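Local coordinates for protein alkane monooxygenase (Geobacillus thermodenitrificans, PDB 3B9O) that is a luciferase-like monooxygenase with a TIM-barrel fold that holds flavin mononucleotide in a pocket, at residues Y422-P425 with D426-A430; K287-D290 with E291-K295; N37-T40 with E41-Q44. One frame throughout, in Å; residues are numbered along the deposited sequence.

Contact 1: residues Y422-P425 with D426-A430; sequences YRLP and DDHIA
A 3.1 Å bond from Ala430 N to His428 ND1, fairly straight and with its donor 15° out of the ring plane, holds one corner of an imidazole that carries Leu424 over one of its faces. At the other nitrogen, NE2 bonds to the carbonyl oxygen of His240. With its CG anti to the backbone N (chi1 -164°), the ring stands beneath Leu424, and CG of Leu424 lies 3.8 Å from the ring centroid, close to the ring normal but displaced toward the rim: a CH-pi contact. CD1 of Leu424 reaches toward CD2 of the imidazole, and the other branch, CD2, lies by the ND1-CE1 side of the ring and also meets CB of Ala430 at 3.6 Å. Leu424 itself has chi2 near 4°, an almost eclipsed value, so the exact placing of its two methyls deserves caution.

The backbone brings these side chains together through a type I beta turn from Pro425 to His428. The turn is closed by the 3.2 Å bond from His428 N to Pro425 O. Across the turn, OD2 of Asp427 comes to 3.4 Å from CG of Pro425, whereas its OD1 accepts from Asn271 N. Tyr169 of helix 154-174 adds a ring roughly perpendicular to the imidazole.

Since ND1 accepts an N-H and NE2 faces a carbonyl oxygen, the pattern is consistent with a neutral imidazole protonated on NE2, its rotation fixed by bonds at two corners.

Contact 2: residues K287-D290 with E291-K295; sequences KTHD and EAMEK
Glu291 reaches back along the start of its helix to Thr288 and Lys287. Its backbone N gives a bond to Thr288 OG1 at 3.3 Å and 165°, which identifies Thr288 as the N-cap; a chi1 of 66°, placing OG1 between the backbone N and the carbonyl carbon, turns the hydroxyl to that N-H. The glutamate side chain crosses the threonine at about a right angle, its CG 3.4 Å from Thr288 OG1. Farther out, OE2 takes the backbone N-H of Lys287 at 3.1 Å, met from above the carboxylate plane. That donor is one residue before the cap, so the bond is not the reciprocal half of a capping box. The two side chains then run alongside each other, the carboxylate against the aliphatic CB and CG of Lys287; Lys287 NZ stays 6.1 Å from Glu291 OE1, too far for a salt bridge.

Ala292 N continues the first turn with a nearly linear bond to Thr288 O. At Met293 the backbone N binds His289 O at 2.9 Å. Its CG, set anti to the carbonyl carbon (chi1 -70°), comes to 3.4 Å from His289 NE2, and the bend at chi2 keeps SD near the ring. The sulfur lies 4.3 Å from the His289 ring centroid, an oblique sulfur-aromatic approach. Glu294 N binds Asp290 O at 2.9 Å, a somewhat bent helical bond. Lys295 sends NZ to Asp388 OD2 in a salt bridge and also to Val285 O.

Helix 289-302 is thereby tied to helix 384-399 and to the end of strand 276-285, while Ala292 and Met293 rest on Val353 of strand 350-354.

Contact 3: residues N37-T40 with E41-Q44; sequences NYWT and ELAQ
Leu42 lies alongside Tyr38 and Trp39, one helical turn earlier, and can be followed outward from the backbone. Its CB passes between two carbonyls, 3.4 Å from Tyr38 O and slightly farther from Trp39 O. With CG anti to the backbone N (chi1 -180°), the side chain runs in the same direction as the two aromatic ones. The methyl CD2 is the atom that touches both: it lies 4.0 Å from Tyr38 CE2 and 4.1 Å from Trp39 CZ3, oblique to either ring, so that it fills the angle between them. The same methyl is also 3.9 Å from Tyr38 OH. The rings are themselves set edge to face, Tyr38 CD2 standing 3.6 Å above the centre of the indole. Their polar ends have partners beyond the helix segment: Tyr38 OH bonds to Glu11 OE2, and Trp39 NE1 to Tyr33 O.

Beneath the side chains the backbone bonds are regular, the shortest being Leu42 N to Tyr38 O at 2.8 Å and 167°. Glu41 N likewise binds Asn37 O at 3.0 Å. The extended Glu41 side chain runs back along the helix past that same carbonyl: its CD comes to 3.1 Å from Asn37 O, and OE2 approaches the CB of Asn37. This brings acceptor oxygens near one another without a bond; Glu41 OE1 forms a salt bridge with Arg32 NH1, which may balance the charge of the carboxylate beside the carbonyl.

Helix 36-48 forms the crossover between the parallel neighbours 6-12 and 53-57, a beta-alpha-beta unit of the barrel. Leu42 packs on Glu11 and Leu54 of those strands, while Trp39 and Ala43 touch Met92 of helix 89-94.

Overall arrangement
All three contacts are local, each within one continuous run of chain, and none touches another. Contact 3 belongs to a helix packed on the barrel strands, and its Trp39 side chain is about 12 Å from the bound flavin mononucleotide; no residue of the three contacts belongs to the flavin pocket itself. Contacts 1 and 2 lie on opposite sides of the chain's centre, their own centres 45 Å apart: one is a turn near the C-terminal end, the other a capped helix start at the surface. Contact 3 is nearer to contact 2 (centres 27 Å, nearest atoms about 16 Å) than to contact 1 (32 Å and about 21 Å).

Contact 1: residues Y422-P425 with D426-A430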
ATOM      1  N   TYR A 422      10.456 -14.623  10.024  1.00 16.92           N
ATOM      2  CA  TYR A 422       9.010 -14.571   9.954  1.00 27.55           C
ATOM      3  C   TYR A 422       8.431 -13.576  10.943  1.00 26.04           C
ATOM      4  O   TYR A 422       7.367 -13.029  10.708  1.00 17.77           O
ATOM      5  CB  TYR A 422       8.373 -15.953  10.135  1.00 16.89           C
ATOM      6  CG  TYR A 422       8.982 -16.785  11.232  1.00 25.54           C
ATOM      7  CD1 TYR A 422       8.529 -16.671  12.545  1.00 37.76           C
ATOM      8  CD2 TYR A 422      10.000 -17.700  10.953  1.00 26.78           C
ATOM      9  CE1 TYR A 422       9.089 -17.435  13.569  1.00 40.66           C
ATOM     10  CE2 TYR A 422      10.552 -18.488  11.953  1.00 23.98           C
ATOM     11  CZ  TYR A 422      10.097 -18.342  13.261  1.00 32.66           C
ATOM     12  OH  TYR A 422      10.636 -19.107  14.273  1.00 43.82           O
ATOM     13  N   ARG A 423       9.125 -13.359  12.055  1.00 16.52           N
ATOM     14  CA  ARG A 423       8.730 -12.291  12.972  1.00 27.03           C
ATOM     15  C   ARG A 423       9.656 -11.070  12.871  1.00 24.16           C
ATOM     16  O   ARG A 423      10.745 -11.160  12.282  1.00 16.60           O
ATOM     17  CB  ARG A 423       8.557 -12.819  14.400  1.00 26.75           C
ATOM     18  CG  ARG A 423       7.167 -13.514  14.545  1.00 31.58           C
ATOM     19  CD  ARG A 423       7.158 -14.815  15.363  1.00 44.33           C
ATOM     20  NE  ARG A 423       5.894 -15.557  15.177  1.00 35.94           N
ATOM     21  CZ  ARG A 423       5.353 -16.385  16.078  1.00 37.58           C
ATOM     22  NH1 ARG A 423       5.928 -16.578  17.269  1.00 22.42           N
ATOM     23  NH2 ARG A 423       4.216 -17.003  15.798  1.00 21.00           N
ATOM     24  N   LEU A 424       9.154  -9.919  13.343  1.00 15.12           N
ATOM     25  CA  LEU A 424       9.874  -8.649  13.342  1.00 17.24           C
ATOM     26  C   LEU A 424      11.285  -8.785  13.950  1.00 26.58           C
ATOM     27  O   LEU A 424      11.454  -9.484  14.969  1.00 19.71           O
ATOM     28  CB  LEU A 424       9.079  -7.661  14.180  1.00 16.03           C
ATOM     29  CG  LEU A 424       8.308  -6.456  13.617  1.00 33.90           C
ATOM     30  CD1 LEU A 424       8.270  -6.296  12.108  1.00 21.48           C
ATOM     31  CD2 LEU A 424       6.929  -6.257  14.240  1.00 17.75           C
ATOM     32  N   PRO A 425      12.293  -8.116  13.340  1.00 20.88           N
ATOM     33  CA  PRO A 425      13.666  -8.341  13.847  1.00 21.85           C
ATOM     34  C   PRO A 425      13.859  -7.684  15.193  1.00 21.27           C
ATOM     35  O   PRO A 425      13.015  -6.873  15.611  1.00 20.55           O
ATOM     36  CB  PRO A 425      14.542  -7.699  12.779  1.00 20.40           C
ATOM     37  CG  PRO A 425      13.687  -6.613  12.185  1.00 19.54           C
ATOM     38  CD  PRO A 425      12.272  -7.203  12.189  1.00 21.98           C
ATOM     39  N   ASP A 426      14.942  -8.048  15.882  1.00 23.47           N
ATOM     40  CA  ASP A 426      15.232  -7.533  17.238  1.00 19.02           C
ATOM     41  C   ASP A 426      15.325  -6.012  17.287  1.00 21.09           C
ATOM     42  O   ASP A 426      15.097  -5.411  18.330  1.00 22.41           O
ATOM     43  CB  ASP A 426      16.561  -8.105  17.733  1.00 26.29           C
ATOM     44  CG  ASP A 426      16.463  -9.585  18.095  1.00 47.36           C
ATOM     45  OD1 ASP A 426      15.345 -10.067  18.420  1.00 40.97           O
ATOM     46  OD2 ASP A 426      17.518 -10.257  18.054  1.00 64.15           O
ATOM     47  N   ASP A 427      15.706  -5.390  16.178  1.00 21.48           N
ATOM     48  CA  ASP A 427      15.898  -3.925  16.186  1.00 25.81           C
ATOM     49  C   ASP A 427      14.652  -3.091  15.873  1.00 24.00           C
ATOM     50  O   ASP A 427      14.666  -1.854  16.020  1.00 25.56           O
ATOM     51  CB  ASP A 427      17.084  -3.497  15.324  1.00 17.27           C
ATOM     52  CG  ASP A 427      16.826  -3.641  13.863  1.00 26.93           C
ATOM     53  OD1 ASP A 427      17.419  -2.893  13.080  1.00 57.74           O
ATOM     54  OD2 ASP A 427      16.056  -4.510  13.456  1.00 44.62           O
ATOM     55  N   HIS A 428      13.580  -3.753  15.446  1.00 24.26           N
ATOM     56  CA  HIS A 428      12.265  -3.105  15.354  1.00 21.28           C
ATOM     57  C   HIS A 428      11.674  -2.752  16.740  1.00 18.32           C
ATOM     58  O   HIS A 428      11.782  -3.533  17.672  1.00 23.80           O
ATOM     59  CB  HIS A 428      11.304  -4.002  14.574  1.00 21.22           C
ATOM     60  CG  HIS A 428      10.073  -3.291  14.107  1.00 18.01           C
ATOM     61  ND1 HIS A 428       9.008  -3.023  14.942  1.00 15.80           N
ATOM     62  CD2 HIS A 428       9.748  -2.773  12.899  1.00 19.78           C
ATOM     63  CE1 HIS A 428       8.071  -2.382  14.267  1.00 17.85           C
ATOM     64  NE2 HIS A 428       8.496  -2.219  13.022  1.00 15.77           N
ATOM     65  N   ILE A 429      11.011  -1.608  16.883  1.00 21.87           N
ATOM     66  CA  ILE A 429      10.471  -1.188  18.208  1.00 22.33           C
ATOM     67  C   ILE A 429       9.399  -2.125  18.851  1.00 25.75           C
ATOM     68  O   ILE A 429       9.291  -2.228  20.085  1.00 24.36           O
ATOM     69  CB  ILE A 429       9.987   0.317  18.190  1.00 26.41           C
ATOM     70  CG1 ILE A 429       8.893   0.533  17.147  1.00 28.32           C
ATOM     71  CG2 ILE A 429      11.159   1.252  17.870  1.00 28.83           C
ATOM     72  CD1 ILE A 429       8.187   1.853  17.300  1.00 37.32           C
ATOM     73  N   ALA A 430       8.613  -2.797  18.021  1.00 24.55           N
ATOM     74  CA  ALA A 430       7.651  -3.798  18.480  1.00 16.38           C
ATOM     75  C   ALA A 430       8.285  -4.958  19.246  1.00 22.37           C
ATOM     76  O   ALA A 430       7.620  -5.577  20.075  1.00 24.37           O
ATOM     77  CB  ALA A 430       6.870  -4.341  17.323  1.00 18.32           C
TER

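Contact 2: residues K287-D290 with E291-K295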
ATOM      1  N   LYS A 287       5.903  -5.277 -27.928  1.00 22.67           N
ATOM      2  CA  LYS A 287       7.014  -5.992 -28.561  1.00 23.84           C
ATOM      3  C   LYS A 287       7.911  -5.038 -29.334  1.00 30.75           C
ATOM      4  O   LYS A 287       9.114  -5.293 -29.510  1.00 22.33           O
ATOM      5  CB  LYS A 287       6.455  -7.091 -29.458  1.00 26.10           C
ATOM      6  CG  LYS A 287       5.653  -8.081 -28.604  1.00 25.64           C
ATOM      7  CD  LYS A 287       4.774  -9.015 -29.414  1.00 37.58           C
ATOM      8  CE  LYS A 287       5.219 -10.435 -29.176  1.00 58.62           C
ATOM      9  NZ  LYS A 287       6.624 -10.580 -29.672  1.00 82.93           N
ATOM     10  N   THR A 288       7.327  -3.934 -29.769  1.00 15.86           N
ATOM     11  CA  THR A 288       8.054  -2.925 -30.518  1.00 24.89           C
ATOM     12  C   THR A 288       7.680  -1.592 -29.934  1.00 24.65           C
ATOM     13  O   THR A 288       6.664  -1.473 -29.252  1.00 22.34           O
ATOM     14  CB  THR A 288       7.686  -2.951 -32.031  1.00 23.80           C
ATOM     15  OG1 THR A 288       6.314  -2.575 -32.194  1.00 26.21           O
ATOM     16  CG2 THR A 288       7.930  -4.332 -32.614  1.00 20.42           C
ATOM     17  N   HIS A 289       8.492  -0.574 -30.190  1.00 22.23           N
ATOM     18  CA  HIS A 289       8.157   0.745 -29.704  1.00 23.75           C
ATOM     19  C   HIS A 289       6.777   1.201 -30.202  1.00 31.63           C
ATOM     20  O   HIS A 289       5.993   1.757 -29.419  1.00 26.44           O
ATOM     21  CB  HIS A 289       9.237   1.769 -30.095  1.00 20.63           C
ATOM     22  CG  HIS A 289       9.075   3.096 -29.425  1.00 16.77           C
ATOM     23  ND1 HIS A 289       9.347   3.287 -28.087  1.00 23.64           N
ATOM     24  CD2 HIS A 289       8.705   4.301 -29.911  1.00 18.96           C
ATOM     25  CE1 HIS A 289       9.125   4.551 -27.773  1.00 22.06           C
ATOM     26  NE2 HIS A 289       8.734   5.186 -28.862  1.00 28.68           N
ATOM     27  N   ASP A 290       6.485   0.992 -31.495  1.00 20.63           N
ATOM     28  CA  ASP A 290       5.194   1.429 -32.086  1.00 29.22           C
ATOM     29  C   ASP A 290       3.991   0.818 -31.344  1.00 23.98           C
ATOM     30  O   ASP A 290       2.982   1.486 -31.141  1.00 25.39           O
ATOM     31  CB  ASP A 290       5.100   1.063 -33.598  1.00 20.56           C
ATOM     32  CG  ASP A 290       5.764   2.132 -34.553  1.00 88.22           C
ATOM     33  OD1 ASP A 290       5.982   3.331 -34.156  1.00 90.32           O
ATOM     34  OD2 ASP A 290       6.064   1.764 -35.734  1.00 62.24           O
ATOM     35  N   GLU A 291       4.088  -0.470 -31.005  1.00 31.81           N
ATOM     36  CA  GLU A 291       3.058  -1.149 -30.193  1.00 22.00           C
ATOM     37  C   GLU A 291       2.802  -0.447 -28.869  1.00 23.86           C
ATOM     38  O   GLU A 291       1.645  -0.179 -28.523  1.00 25.49           O
ATOM     39  CB  GLU A 291       3.438  -2.590 -29.912  1.00 27.21           C
ATOM     40  CG  GLU A 291       3.246  -3.530 -31.078  1.00 33.06           C
ATOM     41  CD  GLU A 291       3.240  -4.988 -30.641  1.00 64.94           C
ATOM     42  OE1 GLU A 291       3.324  -5.845 -31.561  1.00 71.46           O
ATOM     43  OE2 GLU A 291       3.184  -5.276 -29.389  1.00 38.03           O
ATOM     44  N   ALA A 292       3.878  -0.152 -28.137  1.00 17.96           N
ATOM     45  CA  ALA A 292       3.799   0.602 -26.891  1.00 15.09           C
ATOM     46  C   ALA A 292       3.134   1.948 -27.114  1.00 18.45           C
ATOM     47  O   ALA A 292       2.232   2.306 -26.376  1.00 19.95           O
ATOM     48  CB  ALA A 292       5.197   0.793 -26.281  1.00 22.18           C
ATOM     49  N   MET A 293       3.560   2.685 -28.151  1.00 18.47           N
ATOM     50  CA  MET A 293       3.066   4.035 -28.376  1.00 16.17           C
ATOM     51  C   MET A 293       1.579   3.980 -28.752  1.00 21.47           C
ATOM     52  O   MET A 293       0.802   4.850 -28.390  1.00 18.39           O
ATOM     53  CB  MET A 293       3.884   4.784 -29.447  1.00 20.48           C
ATOM     54  CG  MET A 293       5.323   5.172 -29.026  1.00 17.43           C
ATOM     55  SD  MET A 293       5.380   6.095 -27.458  1.00 28.20           S
ATOM     56  CE  MET A 293       4.806   7.694 -28.028  1.00 31.94           C
ATOM     57  N   GLU A 294       1.178   2.905 -29.414  1.00 21.70           N
ATOM     58  CA  GLU A 294      -0.213   2.761 -29.806  1.00 25.12           C
ATOM     59  C   GLU A 294      -1.131   2.636 -28.582  1.00 29.28           C
ATOM     60  O   GLU A 294      -2.229   3.196 -28.561  1.00 22.64           O
ATOM     61  CB  GLU A 294      -0.356   1.557 -30.719  1.00 22.40           C
ATOM     62  CG  GLU A 294      -1.773   1.287 -31.130  1.00 39.86           C
ATOM     63  CD  GLU A 294      -1.848   0.339 -32.319  1.00 61.05           C
ATOM     64  OE1 GLU A 294      -2.921  -0.264 -32.553  1.00 55.80           O
ATOM     65  OE2 GLU A 294      -0.817   0.204 -33.019  1.00 84.54           O
ATOM     66  N   LYS A 295      -0.667   1.898 -27.564  1.00 21.32           N
ATOM     67  CA  LYS A 295      -1.394   1.751 -26.305  1.00 16.84           C
ATOM     68  C   LYS A 295      -1.436   3.089 -25.624  1.00 21.47           C
ATOM     69  O   LYS A 295      -2.490   3.517 -25.178  1.00 22.07           O
ATOM     70  CB  LYS A 295      -0.757   0.686 -25.387  1.00 13.46           C
ATOM     71  CG  LYS A 295      -0.905  -0.719 -25.909  1.00 20.93           C
ATOM     72  CD  LYS A 295      -0.074  -1.724 -25.114  1.00 23.00           C
ATOM     73  CE  LYS A 295      -0.033  -3.054 -25.838  1.00 28.46           C
ATOM     74  NZ  LYS A 295       0.757  -4.120 -25.138  1.00 26.26           N
TER

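Contact 3: residues N37-T40 with E41-Q44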
ATOM      1  N   ASN A  37     -15.349 -12.914  -8.462  1.00 20.36           N
ATOM      2  CA  ASN A  37     -14.522 -13.541  -9.477  1.00 12.10           C
ATOM      3  C   ASN A  37     -13.432 -12.678 -10.099  1.00 10.37           C
ATOM      4  O   ASN A  37     -12.417 -13.220 -10.503  1.00 12.79           O
ATOM      5  CB  ASN A  37     -15.354 -14.218 -10.584  1.00 16.65           C
ATOM      6  CG  ASN A  37     -16.222 -15.348 -10.060  1.00 25.34           C
ATOM      7  OD1 ASN A  37     -15.864 -16.069  -9.128  1.00 23.32           O
ATOM      8  ND2 ASN A  37     -17.388 -15.514 -10.684  1.00 39.73           N
ATOM      9  N   TYR A  38     -13.641 -11.362 -10.201  1.00 14.18           N
ATOM     10  CA  TYR A  38     -12.580 -10.440 -10.657  1.00 13.30           C
ATOM     11  C   TYR A  38     -11.353 -10.587  -9.731  1.00 14.74           C
ATOM     12  O   TYR A  38     -10.221 -10.803 -10.199  1.00 12.84           O
ATOM     13  CB  TYR A  38     -13.057  -8.966 -10.700  1.00 14.21           C
ATOM     14  CG  TYR A  38     -11.891  -8.007 -10.926  1.00 17.42           C
ATOM     15  CD1 TYR A  38     -11.364  -7.807 -12.213  1.00 13.33           C
ATOM     16  CD2 TYR A  38     -11.261  -7.383  -9.850  1.00 14.81           C
ATOM     17  CE1 TYR A  38     -10.265  -6.993 -12.422  1.00 12.86           C
ATOM     18  CE2 TYR A  38     -10.158  -6.556 -10.050  1.00 12.02           C
ATOM     19  CZ  TYR A  38      -9.679  -6.367 -11.329  1.00 16.16           C
ATOM     20  OH  TYR A  38      -8.603  -5.558 -11.512  1.00 16.75           O
ATOM     21  N   TRP A  39     -11.599 -10.495  -8.422  1.00 11.99           N
ATOM     22  CA  TRP A  39     -10.528 -10.528  -7.401  1.00 14.11           C
ATOM     23  C   TRP A  39      -9.765 -11.846  -7.366  1.00 14.22           C
ATOM     24  O   TRP A  39      -8.539 -11.840  -7.342  1.00 17.39           O
ATOM     25  CB  TRP A  39     -11.114 -10.145  -6.036  1.00 10.62           C
ATOM     26  CG  TRP A  39     -11.666  -8.728  -6.136  1.00  8.21           C
ATOM     27  CD1 TRP A  39     -12.984  -8.353  -6.296  1.00 13.67           C
ATOM     28  CD2 TRP A  39     -10.888  -7.534  -6.199  1.00 10.39           C
ATOM     29  NE1 TRP A  39     -13.077  -6.964  -6.392  1.00 10.51           N
ATOM     30  CE2 TRP A  39     -11.803  -6.439  -6.322  1.00 12.49           C
ATOM     31  CE3 TRP A  39      -9.494  -7.267  -6.069  1.00 10.55           C
ATOM     32  CZ2 TRP A  39     -11.368  -5.100  -6.373  1.00 17.41           C
ATOM     33  CZ3 TRP A  39      -9.051  -5.954  -6.121  1.00  8.99           C
ATOM     34  CH2 TRP A  39      -9.982  -4.870  -6.277  1.00 14.75           C
ATOM     35  N   THR A  40     -10.480 -12.962  -7.404  1.00 12.26           N
ATOM     36  CA  THR A  40      -9.813 -14.276  -7.403  1.00 10.91           C
ATOM     37  C   THR A  40      -9.019 -14.485  -8.712  1.00 14.70           C
ATOM     38  O   THR A  40      -7.886 -14.972  -8.685  1.00 15.53           O
ATOM     39  CB  THR A  40     -10.799 -15.452  -7.169  1.00 14.85           C
ATOM     40  OG1 THR A  40     -11.843 -15.454  -8.168  1.00 16.84           O
ATOM     41  CG2 THR A  40     -11.400 -15.355  -5.759  1.00 10.70           C
ATOM     42  N   GLU A  41      -9.606 -14.116  -9.845  1.00 13.27           N
ATOM     43  CA  GLU A  41      -8.896 -14.218 -11.144  1.00 10.27           C
ATOM     44  C   GLU A  41      -7.649 -13.319 -11.126  1.00 18.16           C
ATOM     45  O   GLU A  41      -6.575 -13.729 -11.558  1.00 16.57           O
ATOM     46  CB  GLU A  41      -9.821 -13.784 -12.264  1.00 20.69           C
ATOM     47  CG  GLU A  41     -10.882 -14.855 -12.686  1.00 20.21           C
ATOM     48  CD  GLU A  41     -12.072 -14.234 -13.442  1.00 22.60           C
ATOM     49  OE1 GLU A  41     -11.939 -13.119 -13.988  1.00 20.59           O
ATOM     50  OE2 GLU A  41     -13.154 -14.875 -13.455  1.00 29.35           O
ATOM     51  N   LEU A  42      -7.797 -12.087 -10.646  1.00 13.85           N
ATOM     52  CA  LEU A  42      -6.613 -11.212 -10.431  1.00 17.84           C
ATOM     53  C   LEU A  42      -5.485 -11.881  -9.600  1.00 14.01           C
ATOM     54  O   LEU A  42      -4.304 -11.918 -10.014  1.00 13.04           O
ATOM     55  CB  LEU A  42      -7.025  -9.852  -9.848  1.00 16.07           C
ATOM     56  CG  LEU A  42      -5.911  -8.831  -9.571  1.00 15.27           C
ATOM     57  CD1 LEU A  42      -5.032  -8.549 -10.857  1.00  8.35           C
ATOM     58  CD2 LEU A  42      -6.451  -7.510  -8.950  1.00 12.50           C
ATOM     59  N   ALA A  43      -5.861 -12.389  -8.429  1.00 14.51           N
ATOM     60  CA  ALA A  43      -4.915 -13.022  -7.520  1.00 19.93           C
ATOM     61  C   ALA A  43      -4.201 -14.166  -8.247  1.00 17.51           C
ATOM     62  O   ALA A  43      -2.972 -14.286  -8.181  1.00 15.07           O
ATOM     63  CB  ALA A  43      -5.645 -13.550  -6.249  1.00 12.61           C
ATOM     64  N   GLN A  44      -4.976 -14.952  -8.999  1.00 15.99           N
ATOM     65  CA  GLN A  44      -4.420 -16.066  -9.748  1.00 23.02           C
ATOM     66  C   GLN A  44      -3.443 -15.594 -10.837  1.00 16.82           C
ATOM     67  O   GLN A  44      -2.367 -16.184 -11.010  1.00 12.41           O
ATOM     68  CB  GLN A  44      -5.535 -16.938 -10.357  1.00 15.13           C
ATOM     69  CG  GLN A  44      -6.260 -17.833  -9.321  1.00 10.61           C
ATOM     70  CD  GLN A  44      -7.517 -18.467  -9.921  1.00 23.94           C
ATOM     71  OE1 GLN A  44      -8.415 -17.787 -10.470  1.00 24.05           O
ATOM     72  NE2 GLN A  44      -7.569 -19.770  -9.856  1.00 22.89           N
TER